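Local coordinates for melanin biosynthesis protein TyrA, putative (Shewanella oneidensis, PDB 2IIZ) that binds heme b and probably acts as a peroxidase of the dye-decolorizing (DyP) type, at residues A[69-72]-A[73-77]; A[88-92]-A[93-97]; A[206-210]-A[211-215]; A[282-286]-A[287-291]. All blocks are in the same frame, centred on the assembly; numbering follows the deposited sequence. Where two conformers were deposited one is given.

Interaction 1 (A[69-72]-A[73-77]); sequences NYWD and SLYPE
The carbonyl oxygen of Tyr70 is gripped by two backbone N-H groups one turn on. Ser73 N lies 3.1 Å from Tyr70 O and meets it from above the carbonyl plane. Leu74 N adds a weak bond to the same oxygen. Tyr75 N then bonds to Trp71 O at 2.6 Å, nearly in line with the C=O. These bonds close the single turn of helix 71-74, and Tyr75 is the first residue to leave helical geometry. The side chains follow the same spacing. Trp71 has CG anti to its backbone N (chi1 -176°), which brings a face of the indole against Tyr75. Tyr75 CB sits over the face of the five-membered ring of Trp71, 3.8 Å from its centroid, as a CH-pi contact. The Tyr75 ring itself meets the six-membered ring obliquely, with planes at 43°. Tyr70 CE2 touches Leu74 CG at 3.4 Å, and Tyr70 CE1 reaches Ser73 CB. Tyr70 OH is buried without a polar partner. Trp71 NE1 donates to Ser78 O, and Asp72 OD2 pairs with Arg79. The short helix packs on helix 34-54 through Leu74 and Ile41, while Trp71 and Tyr75 both rest on Ile66 of strand 61-67.

Interaction 2 (A[88-92]-A[93-97]); sequences AMQEG and NREAP
Asn93 and Gly92 form the corner of a two-stranded antiparallel beta hairpin, joined by a type II' turn from Glu91 to Arg94. Gly92 takes the positive phi (54°) of the first corner position. Asn93 takes the second corner position. Arg94 comes next and forms a hydrogen-bonded pair with Glu91, N to O in both directions. Its chain bends at chi3 (-60°) and folds the guanidinium back over the turn. Glu91 O lies 3.5 Å above the guanidinium plane of Arg94, over its centre. Glu91 OE1 reaches the edge of the same group and makes a salt bridge to Arg94 NH2. Arg94 NE donates to Val276 O, which ties the hairpin to the end of helix 266-276. Glu95 faces Gln90 in a non-hydrogen-bonded pair on the other face of the hairpin. Their side chains run side by side, with Gln90 NE2 2.8 Å from Glu95 OE1, but the angle is too poor for a hydrogen bond. Ala96 pairs with Met89, a selenomethionine that packs on Leu272 and His273. Ala96 N donates to Met89 O at 2.7 Å, and Ala96 CB lies 4.2 Å from Met89 CG.

Interaction 3 (A[206-210]-A[211-215]); sequences GRTKQ and DNIEY
The guanidinium of Arg207 and the ring of Tyr215 are the flat groups of this irregular, hairpin-like loop, whose two arms run nearly antiparallel after helix 198-205. Over one face of the guanidinium lies Glu214 CB, 3.4 Å above the plane and toward the rim. At its edge, Arg207 NE donates to Asn212 OD1 at 2.8 Å, and the oxygen is met from above its carbonyl plane. A bend at chi3 (76°) turns the guanidinium toward Asn212. NH2 adds a weak bond to Asn212 O. The Arg207 NH1 salt bridge to Glu214 OE1 is long; Glu214 OE2 pairs with Lys220. Arg207 belongs to the heme pocket and touches the heme. Asn212 ND2 bonds to Thr154 OG1, and Thr154 is itself a heme-binding residue. The amide thus links the arginine to a second part of the pocket wall.

The Tyr215 ring has Gly206 over one face, with Gly206 CA 4.1 Å from the ring centroid and almost on the ring normal. Its hydroxyl bonds to Asp203 of the preceding helix. Tyr215 N donates to Gly206 O, which brings the ends of the loop together. Farther in, Thr208 N donates to Ile213 O. Thr208 OG1 sits between its backbone N and carbonyl carbon (chi1 61°), facing the opposite arm. There Thr208 OG1 accepts a hydrogen bond from Ile213 N, 2.9 Å away, with an N-H...O angle of 162°.

Interaction 4 (A[282-286]-A[287-291]); sequences GNHDH and LMHFT
This stretch forms part of the proximal side of the heme site, around a 3-10 turn in the loop between helix 266-276 and strand 291-301. Asp285 CG is anti to the backbone N (chi1 180°), which carries OD1 forward to accept a hydrogen bond from Leu287 N. The N-H meets OD1 from above the carboxylate plane. The other carboxylate oxygen, OD2, accepts a hydrogen bond from ND1 of His225, the axial ligand of the heme iron. This bond probably orients the imidazole and may make it a stronger iron donor, as the proximal aspartate does in other heme peroxidases. The backbone closes the turn with Met288 N to Asp285 O at 3.0 Å and His289 N to His286 O at 3.1 Å. Leu287 and Thr291 both touch the heme.

Three histidines cluster beside the turn. His284 and His289 meet rim to rim, their planes at 72°. His284 NE2 and His289 NE2 share a nearly straight hydrogen bond of 2.8 Å, in which either could be the donor. His286 lies beside His289, and the two rings are tilted by 40°. His289 CE1 stands 3.2 Å above the His286 ring, over its centre. His286 CA in turn lies over the His289 face. Phe290 takes a different neighbour: its ring meets Trp193 edge to face and Lys192 in a cation-pi contact. Toward the turn, the edge of the ring comes close to His286 O, with Phe290 CD2 3.2 Å from that oxygen.

Overall arrangement
Interaction 1 stands apart, about 21 Å or more at nearest atoms from interactions 3 and 4, and about 10 Å from interaction 2, without touching it. Its partly buried aromatic and aliphatic packing lies away from the heme. The other three gather on the heme side. Interactions 2 and 4 touch: Arg94 NH1 packs 3.3 Å from His284 CE1. Helix 266-276 also contacts both. Interaction 3 does not touch interaction 4, yet helix 198-205 meets both, through Tyr215 and Leu287. Interactions 2 and 3 are surface contacts held by backbone bonds and charged or amide groups. Interaction 4 is partly buried, and histidines and a carboxylate dominate its chemistry beside the iron ligand.

Interaction 1 (A[69-72]-A[73-77])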
loop_
_atom_site.group_PDB
_atom_site.type_symbol
_atom_site.label_atom_id
_atom_site.label_comp_id
_atom_site.label_asym_id
_atom_site.label_seq_id
_atom_site.Cartn_x
_atom_site.Cartn_y
_atom_site.Cartn_z
ATOM N N ASN A 69 -16.242 9.540 -21.382
ATOM C CA ASN A 69 -16.851 10.877 -21.390
ATOM C C ASN A 69 -15.873 12.031 -21.683
ATOM O O ASN A 69 -16.276 13.189 -21.748
ATOM C CB ASN A 69 -17.576 11.120 -20.053
ATOM C CG ASN A 69 -18.957 10.485 -20.012
ATOM O OD1 ASN A 69 -19.372 9.818 -20.963
ATOM N ND2 ASN A 69 -19.675 10.689 -18.910
ATOM N N TYR A 70 -14.595 11.712 -21.851
ATOM C CA TYR A 70 -13.582 12.719 -22.164
ATOM C C TYR A 70 -12.909 12.498 -23.512
ATOM O O TYR A 70 -12.202 13.381 -23.997
ATOM C CB TYR A 70 -12.525 12.698 -21.075
ATOM C CG TYR A 70 -11.543 13.822 -21.151
ATOM C CD1 TYR A 70 -11.963 15.141 -21.034
ATOM C CD2 TYR A 70 -10.188 13.571 -21.336
ATOM C CE1 TYR A 70 -11.057 16.186 -21.102
ATOM C CE2 TYR A 70 -9.278 14.603 -21.406
ATOM C CZ TYR A 70 -9.715 15.908 -21.289
ATOM O OH TYR A 70 -8.809 16.934 -21.356
ATOM N N TRP A 71 -13.116 11.327 -24.119
ATOM C CA TRP A 71 -12.509 11.024 -25.418
ATOM C C TRP A 71 -12.647 12.200 -26.385
ATOM O O TRP A 71 -11.670 12.606 -27.007
ATOM C CB TRP A 71 -13.119 9.766 -26.064
ATOM C CG TRP A 71 -12.420 9.408 -27.343
ATOM C CD1 TRP A 71 -12.760 9.802 -28.614
ATOM C CD2 TRP A 71 -11.251 8.590 -27.475
ATOM N NE1 TRP A 71 -11.877 9.273 -29.519
ATOM C CE2 TRP A 71 -10.940 8.526 -28.843
ATOM C CE3 TRP A 71 -10.435 7.898 -26.559
ATOM C CZ2 TRP A 71 -9.849 7.802 -29.324
ATOM C CZ3 TRP A 71 -9.343 7.175 -27.043
ATOM C CH2 TRP A 71 -9.067 7.136 -28.409
ATOM N N ASP A 72 -13.858 12.735 -26.498
ATOM C CA ASP A 72 -14.158 13.757 -27.519
ATOM C C ASP A 72 -13.622 15.172 -27.264
ATOM O O ASP A 72 -13.616 16.003 -28.163
ATOM C CB ASP A 72 -15.661 13.791 -27.772
ATOM C CG ASP A 72 -16.147 12.536 -28.453
ATOM O OD1 ASP A 72 -15.338 11.901 -29.161
ATOM O OD2 ASP A 72 -17.328 12.182 -28.282
ATOM N N SER A 73 -13.177 15.439 -26.046
ATOM C CA SER A 73 -12.444 16.660 -25.747
ATOM C C SER A 73 -10.998 16.514 -26.225
ATOM O O SER A 73 -10.418 17.451 -26.767
ATOM C CB SER A 73 -12.481 16.928 -24.244
ATOM O OG SER A 73 -13.821 17.015 -23.781
ATOM N N LEU A 74 -10.433 15.326 -26.016
ATOM C CA LEU A 74 -9.054 15.012 -26.401
ATOM C C LEU A 74 -8.885 14.581 -27.843
ATOM O O LEU A 74 -7.913 14.971 -28.478
ATOM C CB LEU A 74 -8.503 13.870 -25.548
ATOM C CG LEU A 74 -7.607 14.176 -24.353
ATOM C CD1 LEU A 74 -7.069 12.854 -23.814
ATOM C CD2 LEU A 74 -6.467 15.121 -24.693
ATOM N N TYR A 75 -9.809 13.768 -28.355
ATOM C CA TYR A 75 -9.673 13.185 -29.701
ATOM C C TYR A 75 -10.934 13.395 -30.555
ATOM O O TYR A 75 -11.607 12.441 -30.950
ATOM C CB TYR A 75 -9.292 11.706 -29.594
ATOM C CG TYR A 75 -7.986 11.483 -28.841
ATOM C CD1 TYR A 75 -6.764 11.846 -29.395
ATOM C CD2 TYR A 75 -7.975 10.911 -27.568
ATOM C CE1 TYR A 75 -5.565 11.639 -28.695
ATOM C CE2 TYR A 75 -6.772 10.705 -26.869
ATOM C CZ TYR A 75 -5.582 11.070 -27.437
ATOM O OH TYR A 75 -4.408 10.867 -26.750
ATOM N N PRO A 76 -11.253 14.665 -30.844
ATOM C CA PRO A 76 -12.531 15.022 -31.474
ATOM C C PRO A 76 -12.738 14.539 -32.924
ATOM O O PRO A 76 -13.891 14.418 -33.366
ATOM C CB PRO A 76 -12.530 16.557 -31.416
ATOM C CG PRO A 76 -11.086 16.948 -31.312
ATOM C CD PRO A 76 -10.404 15.843 -30.579
ATOM N N GLU A 77 -11.637 14.271 -33.637
ATOM C CA GLU A 77 -11.674 13.930 -35.069
ATOM C C GLU A 77 -12.128 12.493 -35.361
ATOM O O GLU A 77 -12.645 12.211 -36.450
ATOM C CB GLU A 77 -10.299 14.168 -35.719
ATOM C CG GLU A 77 -10.023 15.625 -36.113
ATOM C CD GLU A 77 -8.572 15.872 -36.530
ATOM O OE1 GLU A 77 -7.652 15.367 -35.846
ATOM O OE2 GLU A 77 -8.357 16.576 -37.543
#

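Interaction 2 (A[88-92]-A[93-97])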
loop_
_atom_site.group_PDB
_atom_site.type_symbol
_atom_site.label_atom_id
_atom_site.label_comp_id
_atom_site.label_asym_id
_atom_site.label_seq_id
_atom_site.Cartn_x
_atom_site.Cartn_y
_atom_site.Cartn_z
ATOM N N ALA A 88 -24.369 1.785 -16.152
ATOM C CA ALA A 88 -24.979 1.786 -14.822
ATOM C C ALA A 88 -26.138 0.796 -14.752
ATOM O O ALA A 88 -26.958 0.718 -15.670
ATOM C CB ALA A 88 -25.485 3.203 -14.461
HETATM N N MSE A 89 -26.209 0.040 -13.665
HETATM C CA MSE A 89 -27.397 -0.766 -13.419
HETATM C C MSE A 89 -27.563 -1.130 -11.945
HETATM O O MSE A 89 -26.619 -1.066 -11.157
HETATM C CB MSE A 89 -27.413 -2.007 -14.324
HETATM C CG MSE A 89 -26.111 -2.780 -14.398
HETATM SE SE MSE A 89 -26.253 -4.320 -15.583
HETATM C CE MSE A 89 -25.440 -3.596 -17.197
ATOM N N GLN A 90 -28.788 -1.510 -11.598
ATOM C CA GLN A 90 -29.194 -1.684 -10.212
ATOM C C GLN A 90 -30.478 -2.512 -10.099
ATOM O O GLN A 90 -31.455 -2.243 -10.808
ATOM C CB GLN A 90 -29.429 -0.306 -9.581
ATOM C CG GLN A 90 -30.215 -0.311 -8.273
ATOM C CD GLN A 90 -30.189 1.040 -7.582
ATOM O OE1 GLN A 90 -30.759 2.012 -8.084
ATOM N NE2 GLN A 90 -29.523 1.111 -6.423
ATOM N N GLU A 91 -30.469 -3.510 -9.212
ATOM C CA GLU A 91 -31.708 -4.158 -8.768
ATOM C C GLU A 91 -31.566 -4.565 -7.305
ATOM O O GLU A 91 -30.570 -5.184 -6.927
ATOM C CB GLU A 91 -32.041 -5.371 -9.638
ATOM C CG GLU A 91 -33.406 -5.975 -9.360
ATOM C CD GLU A 91 -33.879 -6.915 -10.469
ATOM O OE1 GLU A 91 -33.351 -8.059 -10.574
ATOM O OE2 GLU A 91 -34.789 -6.500 -11.233
ATOM N N GLY A 92 -32.555 -4.211 -6.487
ATOM C CA GLY A 92 -32.445 -4.378 -5.035
ATOM C C GLY A 92 -31.196 -3.717 -4.474
ATOM O O GLY A 92 -30.880 -2.582 -4.840
ATOM N N ASN A 93 -30.490 -4.424 -3.591
ATOM C CA ASN A 93 -29.200 -3.971 -3.066
ATOM C C ASN A 93 -28.047 -4.173 -4.050
ATOM O O ASN A 93 -26.902 -3.875 -3.728
ATOM C CB ASN A 93 -28.826 -4.733 -1.771
ATOM C CG ASN A 93 -29.719 -4.393 -0.599
ATOM O OD1 ASN A 93 -30.352 -3.335 -0.573
ATOM N ND2 ASN A 93 -29.778 -5.299 0.389
ATOM N N ARG A 94 -28.326 -4.689 -5.237
ATOM C CA ARG A 94 -27.261 -4.993 -6.184
ATOM C C ARG A 94 -27.089 -3.793 -7.098
ATOM O O ARG A 94 -27.794 -3.662 -8.107
ATOM C CB ARG A 94 -27.571 -6.262 -6.978
ATOM C CG ARG A 94 -27.796 -7.500 -6.099
ATOM C CD ARG A 94 -28.100 -8.739 -6.938
ATOM N NE ARG A 94 -29.309 -8.557 -7.745
ATOM C CZ ARG A 94 -30.545 -8.670 -7.273
ATOM N NH1 ARG A 94 -30.744 -8.961 -5.989
ATOM N NH2 ARG A 94 -31.583 -8.481 -8.086
ATOM N N GLU A 95 -26.144 -2.926 -6.724
ATOM C CA GLU A 95 -25.926 -1.651 -7.396
ATOM C C GLU A 95 -24.582 -1.634 -8.101
ATOM O O GLU A 95 -23.551 -1.960 -7.506
ATOM C CB GLU A 95 -25.965 -0.498 -6.392
ATOM C CG GLU A 95 -26.278 0.847 -7.054
ATOM C CD GLU A 95 -26.374 2.006 -6.067
ATOM O OE1 GLU A 95 -27.152 1.913 -5.086
ATOM O OE2 GLU A 95 -25.667 3.014 -6.280
ATOM N N ALA A 96 -24.608 -1.250 -9.370
ATOM C CA ALA A 96 -23.406 -1.036 -10.168
ATOM C C ALA A 96 -23.446 0.411 -10.654
ATOM O O ALA A 96 -23.994 0.694 -11.731
ATOM C CB ALA A 96 -23.382 -1.990 -11.345
ATOM N N PRO A 97 -22.867 1.332 -9.859
ATOM C CA PRO A 97 -22.916 2.748 -10.191
ATOM C C PRO A 97 -21.877 3.109 -11.267
ATOM O O PRO A 97 -20.931 2.345 -11.509
ATOM C CB PRO A 97 -22.603 3.435 -8.853
ATOM C CG PRO A 97 -21.737 2.497 -8.137
ATOM C CD PRO A 97 -22.129 1.094 -8.604
#

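Interaction 3 (A[206-210]-A[211-215])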
loop_
_atom_site.group_PDB
_atom_site.type_symbol
_atom_site.label_atom_id
_atom_site.label_comp_id
_atom_site.label_asym_id
_atom_site.label_seq_id
_atom_site.Cartn_x
_atom_site.Cartn_y
_atom_site.Cartn_z
ATOM N N GLY A 206 -19.221 -21.551 -7.369
ATOM C CA GLY A 206 -19.345 -22.656 -8.332
ATOM C C GLY A 206 -18.034 -23.414 -8.550
ATOM O O GLY A 206 -17.874 -24.133 -9.546
ATOM N N ARG A 207 -17.093 -23.246 -7.618
ATOM C CA ARG A 207 -15.860 -24.031 -7.596
ATOM C C ARG A 207 -15.518 -24.372 -6.147
ATOM O O ARG A 207 -15.943 -23.658 -5.242
ATOM C CB ARG A 207 -14.720 -23.236 -8.234
ATOM C CG ARG A 207 -15.029 -22.744 -9.638
ATOM C CD ARG A 207 -13.899 -21.935 -10.197
ATOM N NE ARG A 207 -12.796 -22.779 -10.616
ATOM C CZ ARG A 207 -12.601 -23.211 -11.860
ATOM N NH1 ARG A 207 -13.433 -22.894 -12.846
ATOM N NH2 ARG A 207 -11.557 -23.979 -12.122
ATOM N N THR A 208 -14.760 -25.451 -5.919
ATOM C CA THR A 208 -14.274 -25.748 -4.565
ATOM C C THR A 208 -13.195 -24.730 -4.217
ATOM O O THR A 208 -12.497 -24.244 -5.097
ATOM C CB THR A 208 -13.723 -27.179 -4.408
ATOM O OG1 THR A 208 -12.616 -27.386 -5.288
ATOM C CG2 THR A 208 -14.803 -28.194 -4.713
ATOM N N LYS A 209 -13.071 -24.415 -2.932
ATOM C CA LYS A 209 -12.190 -23.336 -2.477
ATOM C C LYS A 209 -10.727 -23.712 -2.658
ATOM O O LYS A 209 -10.061 -23.168 -3.536
ATOM C CB LYS A 209 -12.492 -22.967 -1.016
ATOM C CG LYS A 209 -11.907 -21.622 -0.564
ATOM C CD LYS A 209 -12.599 -21.101 0.699
ATOM C CE LYS A 209 -11.953 -19.809 1.245
ATOM N NZ LYS A 209 -12.719 -19.219 2.403
ATOM N N GLN A 210 -10.238 -24.648 -1.843
ATOM C CA GLN A 210 -8.814 -24.948 -1.785
ATOM C C GLN A 210 -8.256 -25.484 -3.098
ATOM O O GLN A 210 -7.361 -24.900 -3.677
ATOM C CB GLN A 210 -8.520 -25.940 -0.658
ATOM C CG GLN A 210 -7.039 -26.006 -0.282
ATOM C CD GLN A 210 -6.456 -24.637 0.124
ATOM O OE1 GLN A 210 -5.328 -24.311 -0.225
ATOM N NE2 GLN A 210 -7.233 -23.844 0.861
ATOM N N ASP A 211 -8.796 -26.603 -3.564
ATOM C CA ASP A 211 -8.305 -27.243 -4.781
ATOM C C ASP A 211 -8.775 -26.536 -6.052
ATOM O O ASP A 211 -8.228 -26.788 -7.125
ATOM C CB ASP A 211 -8.727 -28.719 -4.815
ATOM C CG ASP A 211 -8.111 -29.537 -3.683
ATOM O OD1 ASP A 211 -7.042 -29.148 -3.158
ATOM O OD2 ASP A 211 -8.706 -30.576 -3.320
ATOM N N ASN A 212 -9.778 -25.664 -5.929
ATOM C CA ASN A 212 -10.276 -24.860 -7.048
ATOM C C ASN A 212 -10.790 -25.702 -8.203
ATOM O O ASN A 212 -10.397 -25.502 -9.342
ATOM C CB ASN A 212 -9.189 -23.918 -7.556
ATOM C CG ASN A 212 -9.705 -22.936 -8.594
ATOM O OD1 ASN A 212 -10.909 -22.561 -8.601
ATOM N ND2 ASN A 212 -8.799 -22.505 -9.487
ATOM N N ILE A 213 -11.671 -26.642 -7.894
ATOM C CA ILE A 213 -12.180 -27.596 -8.876
ATOM C C ILE A 213 -13.554 -27.132 -9.354
ATOM O O ILE A 213 -14.479 -26.958 -8.558
ATOM C CB ILE A 213 -12.266 -29.008 -8.262
ATOM C CG1 ILE A 213 -10.874 -29.476 -7.838
ATOM C CG2 ILE A 213 -12.850 -30.012 -9.251
ATOM C CD1 ILE A 213 -10.897 -30.455 -6.690
ATOM N N GLU A 214 -13.679 -26.930 -10.661
ATOM C CA GLU A 214 -14.917 -26.435 -11.235
ATOM C C GLU A 214 -15.998 -27.461 -10.990
ATOM O O GLU A 214 -15.769 -28.642 -11.220
ATOM C CB GLU A 214 -14.742 -26.176 -12.739
ATOM C CG GLU A 214 -15.968 -25.556 -13.425
ATOM C CD GLU A 214 -15.707 -25.046 -14.850
ATOM O OE1 GLU A 214 -14.646 -25.341 -15.443
ATOM O OE2 GLU A 214 -16.590 -24.336 -15.379
ATOM N N TYR A 215 -17.167 -27.023 -10.519
ATOM C CA TYR A 215 -18.330 -27.923 -10.384
ATOM C C TYR A 215 -18.716 -28.518 -11.727
ATOM O O TYR A 215 -18.479 -27.922 -12.772
ATOM C CB TYR A 215 -19.567 -27.177 -9.870
ATOM C CG TYR A 215 -19.639 -26.866 -8.386
ATOM C CD1 TYR A 215 -18.509 -26.850 -7.577
ATOM C CD2 TYR A 215 -20.872 -26.576 -7.798
ATOM C CE1 TYR A 215 -18.616 -26.552 -6.211
ATOM C CE2 TYR A 215 -20.982 -26.278 -6.448
ATOM C CZ TYR A 215 -19.860 -26.266 -5.663
ATOM O OH TYR A 215 -19.986 -25.969 -4.329
#

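Interaction 4 (A[282-286]-A[287-291])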
loop_
_atom_site.group_PDB
_atom_site.type_symbol
_atom_site.label_atom_id
_atom_site.label_comp_id
_atom_site.label_asym_id
_atom_site.label_seq_id
_atom_site.Cartn_x
_atom_site.Cartn_y
_atom_site.Cartn_z
ATOM N N GLY A 282 -35.154 -15.088 -12.453
ATOM C CA GLY A 282 -34.756 -14.408 -11.242
ATOM C C GLY A 282 -33.686 -15.134 -10.455
ATOM O O GLY A 282 -33.712 -15.111 -9.231
ATOM N N ASN A 283 -32.747 -15.776 -11.158
ATOM C CA ASN A 283 -31.551 -16.338 -10.544
ATOM C C ASN A 283 -30.386 -15.396 -10.786
ATOM O O ASN A 283 -29.753 -15.424 -11.841
ATOM C CB ASN A 283 -31.245 -17.717 -11.114
ATOM C CG ASN A 283 -32.301 -18.723 -10.776
ATOM O OD1 ASN A 283 -32.475 -19.077 -9.616
ATOM N ND2 ASN A 283 -33.022 -19.195 -11.785
ATOM N N HIS A 284 -30.104 -14.552 -9.805
ATOM C CA HIS A 284 -29.000 -13.602 -9.918
ATOM C C HIS A 284 -27.753 -14.174 -9.252
ATOM O O HIS A 284 -27.759 -15.322 -8.800
ATOM C CB HIS A 284 -29.403 -12.234 -9.343
ATOM C CG HIS A 284 -29.638 -12.228 -7.862
ATOM N ND1 HIS A 284 -30.899 -12.254 -7.311
ATOM C CD2 HIS A 284 -28.770 -12.193 -6.817
ATOM C CE1 HIS A 284 -30.798 -12.238 -5.993
ATOM N NE2 HIS A 284 -29.518 -12.201 -5.667
ATOM N N ASP A 285 -26.695 -13.367 -9.198
ATOM C CA ASP A 285 -25.399 -13.780 -8.688
ATOM C C ASP A 285 -25.308 -13.501 -7.193
ATOM O O ASP A 285 -25.178 -12.353 -6.741
ATOM C CB ASP A 285 -24.297 -13.023 -9.443
ATOM C CG ASP A 285 -22.893 -13.380 -8.983
ATOM O OD1 ASP A 285 -22.739 -14.122 -8.008
ATOM O OD2 ASP A 285 -21.935 -12.912 -9.616
ATOM N N HIS A 286 -25.366 -14.561 -6.406
ATOM C CA HIS A 286 -25.358 -14.396 -4.953
ATOM C C HIS A 286 -24.052 -13.891 -4.366
ATOM O O HIS A 286 -24.012 -13.578 -3.186
ATOM C CB HIS A 286 -25.788 -15.687 -4.280
ATOM C CG HIS A 286 -27.270 -15.916 -4.340
ATOM N ND1 HIS A 286 -27.931 -16.728 -3.450
ATOM C CD2 HIS A 286 -28.212 -15.431 -5.182
ATOM C CE1 HIS A 286 -29.220 -16.740 -3.745
ATOM N NE2 HIS A 286 -29.417 -15.961 -4.793
ATOM N N LEU A 287 -22.997 -13.808 -5.184
ATOM C CA LEU A 287 -21.715 -13.255 -4.746
ATOM C C LEU A 287 -21.935 -11.790 -4.421
ATOM O O LEU A 287 -21.274 -11.221 -3.530
ATOM C CB LEU A 287 -20.637 -13.404 -5.826
ATOM C CG LEU A 287 -19.226 -12.873 -5.504
ATOM C CD1 LEU A 287 -18.694 -13.417 -4.194
ATOM C CD2 LEU A 287 -18.231 -13.198 -6.635
HETATM N N MSE A 288 -22.889 -11.198 -5.147
HETATM C CA MSE A 288 -23.206 -9.792 -4.979
HETATM C C MSE A 288 -23.824 -9.488 -3.607
HETATM O O MSE A 288 -23.929 -8.314 -3.215
HETATM C CB MSE A 288 -24.136 -9.314 -6.096
HETATM C CG MSE A 288 -23.513 -9.366 -7.478
HETATM SE SE MSE A 288 -24.467 -8.260 -8.772
HETATM C CE MSE A 288 -24.093 -6.464 -8.050
ATOM N N HIS A 289 -24.223 -10.522 -2.865
ATOM C CA HIS A 289 -24.715 -10.295 -1.489
ATOM C C HIS A 289 -23.565 -10.019 -0.540
ATOM O O HIS A 289 -23.798 -9.790 0.643
ATOM C CB HIS A 289 -25.461 -11.506 -0.944
ATOM C CG HIS A 289 -26.608 -11.953 -1.784
ATOM N ND1 HIS A 289 -27.121 -13.226 -1.703
ATOM C CD2 HIS A 289 -27.349 -11.305 -2.718
ATOM C CE1 HIS A 289 -28.133 -13.344 -2.550
ATOM N NE2 HIS A 289 -28.291 -12.193 -3.179
ATOM N N PHE A 290 -22.331 -10.046 -1.040
ATOM C CA PHE A 290 -21.149 -10.054 -0.148
ATOM C C PHE A 290 -20.106 -8.975 -0.431
ATOM O O PHE A 290 -19.114 -8.862 0.307
ATOM C CB PHE A 290 -20.514 -11.452 -0.162
ATOM C CG PHE A 290 -21.457 -12.526 0.328
ATOM C CD1 PHE A 290 -21.554 -12.804 1.675
ATOM C CD2 PHE A 290 -22.252 -13.232 -0.561
ATOM C CE1 PHE A 290 -22.418 -13.772 2.147
ATOM C CE2 PHE A 290 -23.125 -14.204 -0.113
ATOM C CZ PHE A 290 -23.209 -14.482 1.254
ATOM N N THR A 291 -20.341 -8.195 -1.489
ATOM C CA THR A 291 -19.438 -7.130 -1.896
ATOM C C THR A 291 -20.233 -6.069 -2.592
ATOM O O THR A 291 -21.285 -6.368 -3.137
ATOM C CB THR A 291 -18.359 -7.643 -2.842
ATOM O OG1 THR A 291 -17.367 -6.630 -3.038
ATOM C CG2 THR A 291 -18.957 -8.070 -4.172
#